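Local coordinates for protein agarase (Microbulbifer thermotolerans, PDB 3WZ1) that hydrolyses the beta-1,4-galactosidic linkages of agarose from within the chain, giving neoagarotetraose as its main product, through the GH16 catalytic domain described here, at residues A[23-28]-A[96-101]; A[85-90]-A[248-253]; A[167-172]-A[214-219]. All blocks are in the same frame, centred on the assembly; numbering follows the deposited sequence. Where two conformers were deposited one is given.

All three contacts belong to the GH16 catalytic domain, a beta-jelly roll, and each joins a loop to a piece of chain distant in sequence without one direct hydrogen bond between its segments. Interactions 1 and 2 are buried and lie on opposite sides of the chain's centre, with centres 31 Å apart; interaction 3 is only partly buried. Strand 87-94 ties the first two together: its start carries interaction 2, and the loop that follows it carries interaction 1. Chemistry varies with place: a methyl over an imidazole with a water bridge in interaction 1, one valine methyl against a proline ring and a threonine hydroxyl in interaction 2, and proline against isoleucine, beside an arginine-paired aspartate, in interaction 3.

Interaction 1. Residues A[23-28]-A[96-101]; sequences HPLSDD and APLTYP. With NA (sodium ion), chain B.
The imidazole of H23 receives a methyl group of L98 over one face, a CH-pi contact in which CD2 of L98 stands 3.6 Å from the centroid of the H23 ring and 24° off its normal. The methyl leans toward the NE2 rim, with L98 CD2 to H23 NE2 at 3.4 Å. On the opposite face lies CD of P24, which leaves the ring held between two aliphatic carbons. L98 CD2 also meets L25 CD2 at 4.3 Å, a looser apolar contact, and F271 of strand 264-276 touches H23, L25 and L98 alike. Both loops of this beta-jelly roll therefore pack on strand 264-276; the loop 23-28 follows strand 18-22, and the loop 96-101 leads into strand 102-109.

Polar contacts lie at the ring edge. The ring swings away from the H23 nitrogen (chi1 -177°), and its rotation about CB-CG puts ND1 beside L25 N, from which it accepts at 3.0 Å in a nearly straight bond of 170°. At NE2 a water is weakly held and donates to P97 O, bridging the segments. The type I turn from H23 to S26 is closed at H23 O, which accepts from both S26 N and S26 OG.

Metal coordination is separate: D28 O binds a sodium ion at 2.3 Å, a site shared with D4, G72 and D267.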
loop_
_atom_site.group_PDB
_atom_site.type_symbol
_atom_site.label_atom_id
_atom_site.label_comp_id
_atom_site.label_asym_id
_atom_site.label_seq_id
_atom_site.Cartn_x
_atom_site.Cartn_y
_atom_site.Cartn_z
ATOM N N HIS A 23 -14.164 -8.127 6.934
ATOM C CA HIS A 23 -14.526 -6.756 7.234
ATOM C C HIS A 23 -15.129 -6.131 5.973
ATOM O O HIS A 23 -14.640 -6.362 4.857
ATOM C CB HIS A 23 -13.253 -6.013 7.645
ATOM C CG HIS A 23 -13.474 -4.598 8.061
ATOM N ND1 HIS A 23 -13.798 -3.600 7.172
ATOM C CD2 HIS A 23 -13.401 -4.008 9.274
ATOM C CE1 HIS A 23 -13.925 -2.456 7.817
ATOM N NE2 HIS A 23 -13.677 -2.673 9.096
ATOM N N PRO A 24 -16.190 -5.335 6.126
ATOM C CA PRO A 24 -16.894 -4.845 4.933
ATOM C C PRO A 24 -16.137 -3.874 4.014
ATOM O O PRO A 24 -16.597 -3.627 2.902
ATOM C CB PRO A 24 -18.139 -4.165 5.517
ATOM C CG PRO A 24 -17.786 -3.853 6.924
ATOM C CD PRO A 24 -16.878 -4.958 7.372
ATOM N N LEU A 25 -14.988 -3.352 4.421
ATOM C CA LEU A 25 -14.170 -2.544 3.522
ATOM C C LEU A 25 -13.594 -3.377 2.370
ATOM O O LEU A 25 -13.197 -2.846 1.333
ATOM C CB LEU A 25 -13.035 -1.846 4.290
ATOM C CG LEU A 25 -12.104 -0.956 3.480
ATOM C CD1 LEU A 25 -12.832 0.183 2.779
ATOM C CD2 LEU A 25 -10.994 -0.411 4.371
ATOM N N SER A 26 -13.548 -4.693 2.557
ATOM C CA SER A 26 -12.986 -5.586 1.541
ATOM C C SER A 26 -13.706 -5.382 0.207
ATOM O O SER A 26 -14.939 -5.280 0.172
ATOM C CB SER A 26 -13.091 -7.040 1.976
ATOM O OG SER A 26 -12.528 -7.212 3.280
ATOM N N ASP A 27 -12.927 -5.298 -0.865
ATOM C CA ASP A 27 -13.422 -4.907 -2.192
ATOM C C ASP A 27 -12.613 -5.676 -3.237
ATOM O O ASP A 27 -11.402 -5.569 -3.255
ATOM C CB ASP A 27 -13.325 -3.376 -2.386
ATOM C CG ASP A 27 -14.184 -2.852 -3.535
ATOM O OD1 ASP A 27 -14.655 -3.667 -4.353
ATOM O OD2 ASP A 27 -14.369 -1.606 -3.626
ATOM N N ASP A 28 -13.296 -6.439 -4.094
ATOM C CA ASP A 28 -12.643 -7.094 -5.223
ATOM C C ASP A 28 -12.877 -6.399 -6.568
ATOM O O ASP A 28 -12.515 -6.924 -7.613
ATOM C CB ASP A 28 -12.961 -8.604 -5.275
ATOM C CG ASP A 28 -14.419 -8.900 -5.510
ATOM O OD1 ASP A 28 -15.253 -7.954 -5.553
ATOM O OD2 ASP A 28 -14.747 -10.107 -5.647
ATOM N N ALA A 96 -13.538 5.021 6.098
ATOM C CA ALA A 96 -13.425 4.675 7.512
ATOM C C ALA A 96 -12.099 3.966 7.759
ATOM O O ALA A 96 -11.600 3.309 6.861
ATOM C CB ALA A 96 -14.568 3.762 7.900
ATOM N N PRO A 97 -11.545 4.096 8.972
ATOM C CA PRO A 97 -10.277 3.477 9.302
ATOM C C PRO A 97 -10.435 2.107 9.939
ATOM O O PRO A 97 -11.552 1.717 10.339
ATOM C CB PRO A 97 -9.694 4.443 10.316
ATOM C CG PRO A 97 -10.900 4.912 11.075
ATOM C CD PRO A 97 -12.025 4.956 10.078
ATOM N N LEU A 98 -9.311 1.399 10.013
ATOM C CA LEU A 98 -9.208 0.105 10.664
ATOM C C LEU A 98 -8.393 0.230 11.931
ATOM O O LEU A 98 -7.606 1.177 12.096
ATOM C CB LEU A 98 -8.499 -0.882 9.753
ATOM C CG LEU A 98 -9.133 -1.074 8.388
ATOM C CD1 LEU A 98 -8.305 -2.009 7.572
ATOM C CD2 LEU A 98 -10.555 -1.574 8.502
ATOM N N THR A 99 -8.603 -0.728 12.831
ATOM C CA THR A 99 -7.825 -0.828 14.059
ATOM C C THR A 99 -7.357 -2.255 14.268
ATOM O O THR A 99 -8.012 -3.194 13.840
ATOM C CB THR A 99 -8.640 -0.422 15.302
ATOM O OG1 THR A 99 -9.915 -1.107 15.305
ATOM C CG2 THR A 99 -8.803 1.121 15.365
ATOM N N TYR A 100 -6.236 -2.413 14.950
ATOM C CA TYR A 100 -5.768 -3.738 15.343
ATOM C C TYR A 100 -6.790 -4.359 16.298
ATOM O O TYR A 100 -7.520 -3.634 16.967
ATOM C CB TYR A 100 -4.407 -3.667 16.027
ATOM C CG TYR A 100 -4.458 -3.099 17.428
ATOM C CD1 TYR A 100 -4.764 -3.917 18.506
ATOM C CD2 TYR A 100 -4.198 -1.757 17.680
ATOM C CE1 TYR A 100 -4.825 -3.415 19.791
ATOM C CE2 TYR A 100 -4.294 -1.240 18.965
ATOM C CZ TYR A 100 -4.593 -2.091 20.020
ATOM O OH TYR A 100 -4.635 -1.607 21.324
ATOM N N PRO A 101 -6.863 -5.692 16.338
ATOM C CA PRO A 101 -6.197 -6.637 15.459
ATOM C C PRO A 101 -6.912 -6.746 14.116
ATOM O O PRO A 101 -8.149 -6.806 14.062
ATOM C CB PRO A 101 -6.306 -7.964 16.215
ATOM C CG PRO A 101 -7.576 -7.827 17.008
ATOM C CD PRO A 101 -7.725 -6.362 17.331
HETATM NA NA NA B . -10.825 -8.111 -8.673
HETATM O O HOH W 1 -13.777 0.439 9.298
#

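Interaction 2. Residues A[85-90]-A[248-253]; sequences NQVYLG and GITPTD
The backbones of strand 87-89 and of the loop 248-253 stay well apart, 8.1 Å between the CA atoms of V87 and P251 at their nearest, and no hydrogen bond passes between them. Side chains fill the interval. V87 points toward the loop and reaches it with a single branch: with CG1 anti to the backbone N (chi1 -174°), it is CG2 that is carried to the other segment. There this methyl meets two neighbours at the same separation, the ring carbon CD of P251 at 4.5 Å from V87 CG2 and the hydroxyl OG1 of T250 at 4.5 Å from V87 CG2. Both are van der Waals approaches at their outer limit, so the pair of segments touches lightly and shares only a small buried surface. A third element joins them, since L256 of helix 253-256 touches both V87 and P251.

The hydroxyl of T250 bonds to D240, and its approach to the valine methyl is merely van der Waals. Polar bonds run alongside this contact. R80, from the adjoining strand 73-80, is hydrogen-bonded to the carbonyl oxygens of Q86 and P251 and forms a salt bridge with D253, so that one guanidinium group links both segments where the methyl contact is sparse. T252 then serves as the N-cap of helix 253-256, its side chain capping a backbone N at the start of that helix.

Here, away from the predicted catalytic residues, a beta-jelly roll strand is packed against a connecting loop and the short helix it leads into, a plain strand-to-loop contact of the GH16 domain.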
loop_
_atom_site.group_PDB
_atom_site.type_symbol
_atom_site.label_atom_id
_atom_site.label_comp_id
_atom_site.label_asym_id
_atom_site.label_seq_id
_atom_site.Cartn_x
_atom_site.Cartn_y
_atom_site.Cartn_z
ATOM N N ASN A 85 7.186 19.619 -14.289
ATOM C CA ASN A 85 7.925 18.393 -13.990
ATOM C C ASN A 85 7.134 17.475 -13.058
ATOM O O ASN A 85 7.665 16.466 -12.580
ATOM C CB ASN A 85 9.309 18.700 -13.387
ATOM C CG ASN A 85 9.240 19.372 -12.020
ATOM O OD1 ASN A 85 8.175 19.790 -11.567
ATOM N ND2 ASN A 85 10.399 19.496 -11.361
ATOM N N GLN A 86 5.884 17.823 -12.788
ATOM C CA GLN A 86 5.065 17.069 -11.835
ATOM C C GLN A 86 4.430 15.853 -12.513
ATOM O O GLN A 86 4.336 15.789 -13.739
ATOM C CB GLN A 86 3.960 17.948 -11.219
ATOM C CG GLN A 86 4.471 19.211 -10.530
ATOM C CD GLN A 86 5.085 18.945 -9.171
ATOM O OE1 GLN A 86 6.308 18.902 -9.023
ATOM N NE2 GLN A 86 4.238 18.754 -8.170
ATOM N N VAL A 87 3.994 14.911 -11.686
ATOM C CA VAL A 87 3.406 13.650 -12.122
ATOM C C VAL A 87 2.035 13.512 -11.487
ATOM O O VAL A 87 1.902 13.443 -10.269
ATOM C CB VAL A 87 4.287 12.463 -11.684
ATOM C CG1 VAL A 87 3.745 11.173 -12.258
ATOM C CG2 VAL A 87 5.758 12.682 -12.062
ATOM N N TYR A 88 1.006 13.502 -12.323
ATOM C CA TYR A 88 -0.323 13.171 -11.872
ATOM C C TYR A 88 -0.403 11.679 -11.582
ATOM O O TYR A 88 0.006 10.868 -12.412
ATOM C CB TYR A 88 -1.372 13.541 -12.928
ATOM C CG TYR A 88 -1.707 15.013 -13.085
ATOM C CD1 TYR A 88 -1.781 15.862 -11.991
ATOM C CD2 TYR A 88 -2.049 15.509 -14.336
ATOM C CE1 TYR A 88 -2.140 17.200 -12.146
ATOM C CE2 TYR A 88 -2.413 16.836 -14.505
ATOM C CZ TYR A 88 -2.453 17.662 -13.396
ATOM O OH TYR A 88 -2.838 18.990 -13.536
ATOM N N LEU A 89 -0.899 11.342 -10.397
ATOM C CA LEU A 89 -0.978 9.945 -9.935
ATOM C C LEU A 89 -2.311 9.629 -9.280
ATOM O O LEU A 89 -2.894 10.470 -8.575
ATOM C CB LEU A 89 0.149 9.636 -8.930
ATOM C CG LEU A 89 1.571 9.787 -9.452
ATOM C CD1 LEU A 89 2.582 9.594 -8.336
ATOM C CD2 LEU A 89 1.822 8.784 -10.566
ATOM N N GLY A 90 -2.782 8.399 -9.461
ATOM C CA GLY A 90 -3.986 7.956 -8.788
ATOM C C GLY A 90 -3.795 7.751 -7.299
ATOM O O GLY A 90 -2.686 7.437 -6.822
ATOM N N GLY A 248 17.291 12.337 -8.434
ATOM C CA GLY A 248 17.425 12.107 -9.866
ATOM C C GLY A 248 16.725 10.894 -10.446
ATOM O O GLY A 248 16.968 10.551 -11.608
ATOM N N ILE A 249 15.850 10.246 -9.670
ATOM C CA ILE A 249 15.073 9.111 -10.177
ATOM C C ILE A 249 13.584 9.464 -10.135
ATOM O O ILE A 249 12.981 9.533 -9.065
ATOM C CB ILE A 249 15.354 7.816 -9.393
ATOM C CG1 ILE A 249 16.819 7.395 -9.588
ATOM C CG2 ILE A 249 14.421 6.698 -9.850
ATOM C CD1 ILE A 249 17.164 6.083 -8.931
ATOM N N THR A 250 13.019 9.654 -11.316
ATOM C CA THR A 250 11.630 10.067 -11.500
ATOM C C THR A 250 11.234 9.671 -12.922
ATOM O O THR A 250 12.105 9.573 -13.811
ATOM C CB THR A 250 11.472 11.595 -11.215
ATOM O OG1 THR A 250 10.080 11.957 -11.147
ATOM C CG2 THR A 250 12.110 12.425 -12.308
ATOM N N PRO A 251 9.940 9.429 -13.173
ATOM C CA PRO A 251 9.586 8.960 -14.503
ATOM C C PRO A 251 9.893 9.951 -15.624
ATOM O O PRO A 251 9.783 11.172 -15.439
ATOM C CB PRO A 251 8.077 8.748 -14.432
ATOM C CG PRO A 251 7.822 8.526 -12.996
ATOM C CD PRO A 251 8.777 9.400 -12.260
ATOM N N THR A 252 10.233 9.411 -16.779
ATOM C CA THR A 252 10.385 10.222 -17.980
ATOM C C THR A 252 9.023 10.394 -18.662
ATOM O O THR A 252 8.065 9.634 -18.428
ATOM C CB THR A 252 11.340 9.559 -18.980
ATOM O OG1 THR A 252 10.766 8.330 -19.437
ATOM C CG2 THR A 252 12.703 9.299 -18.346
ATOM N N ASP A 253 8.920 11.379 -19.557
ATOM C CA ASP A 253 7.712 11.537 -20.339
ATOM C C ASP A 253 7.381 10.268 -21.149
ATOM O O ASP A 253 6.232 9.895 -21.284
ATOM C CB ASP A 253 7.846 12.701 -21.336
ATOM C CG ASP A 253 7.892 14.057 -20.671
ATOM O OD1 ASP A 253 7.814 14.168 -19.435
ATOM O OD2 ASP A 253 8.004 15.056 -21.417
#

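Interaction 3. Residues A[167-172]-A[214-219]; sequences PTDAGS and QDIIDP
I216 lays its long branch across P167 at about a right angle. The proline uses CG and CB: CG lies 4.1 Å from I216 CG1, and CB of P167 is 4.2 Å from the same I216 CG1. The corner of the ring also rests against the helix backbone, with P167 CG 3.9 Å from I216 O. That carbonyl has its own polar partner, the hydroxyl of Y165.

The isoleucine owes its reach to an extended chain. CG1 stands anti to the backbone N (chi1 -170°), and the next torsion is extended too (chi2 170°), which carries CD1 past the proline toward D169. The aspartate side chain is also crossed at about a right angle, OD1 being 4.2 Å from I216 CD1, a peripheral contact without a polar bond. The charge of D169 is met elsewhere, by R209 of strand 206-212 in a salt bridge through OD2. R209 touches P167 as well, and V211 lies against I216, so strand 206-212 touches both segments.

Within 167-172, D169 O takes two donors, S172 N and S172 OG; the hydroxyl approaches almost head-on, with a C=O to donor angle of 165° and an OG to O distance of 2.7 Å. The bond from S172 N is the i+3 to i bond of the 3-10 turn, and the serine hydroxyl adds a second donor to the same oxygen.

P167 lies about 9 Å in side-chain distance from both E129 and E134, the predicted nucleophile and proton donor, so this loop-to-helix packing borders the presumed catalytic region of the GH16 jelly roll.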
loop_
_atom_site.group_PDB
_atom_site.type_symbol
_atom_site.label_atom_id
_atom_site.label_comp_id
_atom_site.label_asym_id
_atom_site.label_seq_id
_atom_site.Cartn_x
_atom_site.Cartn_y
_atom_site.Cartn_z
ATOM N N PRO A 167 12.008 0.949 10.235
ATOM C CA PRO A 167 13.109 -0.025 10.300
ATOM C C PRO A 167 13.952 0.061 9.050
ATOM O O PRO A 167 13.424 0.352 7.980
ATOM C CB PRO A 167 12.388 -1.378 10.380
ATOM C CG PRO A 167 11.021 -1.051 10.884
ATOM C CD PRO A 167 10.687 0.289 10.305
ATOM N N THR A 168 15.260 -0.168 9.190
ATOM C CA THR A 168 16.171 -0.080 8.048
ATOM C C THR A 168 17.124 -1.275 7.935
ATOM O O THR A 168 18.112 -1.213 7.190
ATOM C CB THR A 168 17.005 1.212 8.081
ATOM O OG1 THR A 168 17.691 1.303 9.332
ATOM C CG2 THR A 168 16.155 2.444 7.899
ATOM N N ASP A 169 16.839 -2.365 8.638
ATOM C CA ASP A 169 17.648 -3.585 8.488
ATOM C C ASP A 169 17.442 -4.184 7.099
ATOM O O ASP A 169 16.467 -3.865 6.402
ATOM C CB ASP A 169 17.334 -4.604 9.570
ATOM C CG ASP A 169 15.880 -5.035 9.557
ATOM O OD1 ASP A 169 15.028 -4.181 9.900
ATOM O OD2 ASP A 169 15.623 -6.199 9.213
ATOM N N ALA A 170 18.364 -5.043 6.667
ATOM C CA ALA A 170 18.323 -5.601 5.312
ATOM C C ALA A 170 17.040 -6.344 4.973
ATOM O O ALA A 170 16.578 -6.314 3.827
ATOM C CB ALA A 170 19.516 -6.520 5.066
ATOM N N GLY A 171 16.444 -7.021 5.965
ATOM C CA GLY A 171 15.246 -7.787 5.735
ATOM C C GLY A 171 14.009 -6.944 5.471
ATOM O O GLY A 171 13.001 -7.483 5.061
ATOM N N SER A 172 14.114 -5.627 5.647
ATOM C CA SER A 172 13.001 -4.739 5.266
ATOM C C SER A 172 12.834 -4.605 3.750
ATOM O O SER A 172 11.840 -4.021 3.283
ATOM C CB SER A 172 13.163 -3.367 5.912
ATOM O OG SER A 172 14.284 -2.669 5.378
ATOM N N GLN A 214 9.223 -2.975 21.006
ATOM C CA GLN A 214 9.507 -1.539 20.965
ATOM C C GLN A 214 10.823 -1.196 20.276
ATOM O O GLN A 214 10.919 -0.156 19.624
ATOM C CB GLN A 214 9.505 -0.963 22.380
ATOM C CG GLN A 214 9.521 0.556 22.440
ATOM C CD GLN A 214 9.213 1.067 23.837
ATOM O OE1 GLN A 214 9.367 0.331 24.815
ATOM N NE2 GLN A 214 8.762 2.320 23.937
ATOM N N ASP A 215 11.831 -2.059 20.419
ATOM C CA ASP A 215 13.158 -1.757 19.882
ATOM C C ASP A 215 13.161 -1.641 18.364
ATOM O O ASP A 215 14.013 -0.957 17.805
ATOM C CB ASP A 215 14.186 -2.805 20.311
ATOM C CG ASP A 215 14.511 -2.736 21.780
ATOM O OD1 ASP A 215 14.081 -1.765 22.450
ATOM O OD2 ASP A 215 15.212 -3.659 22.267
ATOM N N ILE A 216 12.229 -2.321 17.693
ATOM C CA ILE A 216 12.115 -2.201 16.233
ATOM C C ILE A 216 10.880 -1.393 15.800
ATOM O O ILE A 216 10.902 -0.733 14.759
ATOM C CB ILE A 216 12.173 -3.578 15.528
ATOM C CG1 ILE A 216 12.311 -3.408 14.006
ATOM C CG2 ILE A 216 10.961 -4.437 15.884
ATOM C CD1 ILE A 216 12.616 -4.682 13.246
ATOM N N ILE A 217 9.817 -1.416 16.601
ATOM C CA ILE A 217 8.608 -0.662 16.249
ATOM C C ILE A 217 8.810 0.837 16.455
ATOM O O ILE A 217 8.415 1.633 15.633
ATOM C CB ILE A 217 7.379 -1.172 17.047
ATOM C CG1 ILE A 217 6.998 -2.590 16.600
ATOM C CG2 ILE A 217 6.187 -0.214 16.941
ATOM C CD1 ILE A 217 6.177 -2.688 15.320
ATOM N N ASP A 218 9.407 1.223 17.577
ATOM C CA ASP A 218 9.531 2.646 17.922
ATOM C C ASP A 218 10.645 2.872 18.942
ATOM O O ASP A 218 10.374 3.320 20.071
ATOM C CB ASP A 218 8.203 3.164 18.475
ATOM C CG ASP A 218 8.232 4.642 18.823
ATOM O OD1 ASP A 218 8.998 5.411 18.183
ATOM O OD2 ASP A 218 7.448 5.039 19.724
ATOM N N PRO A 219 11.888 2.584 18.536
ATOM C CA PRO A 219 12.974 2.699 19.514
ATOM C C PRO A 219 13.215 4.135 19.976
ATOM O O PRO A 219 13.717 4.327 21.090
ATOM C CB PRO A 219 14.184 2.126 18.773
ATOM C CG PRO A 219 13.882 2.364 17.323
ATOM C CD PRO A 219 12.385 2.157 17.214
#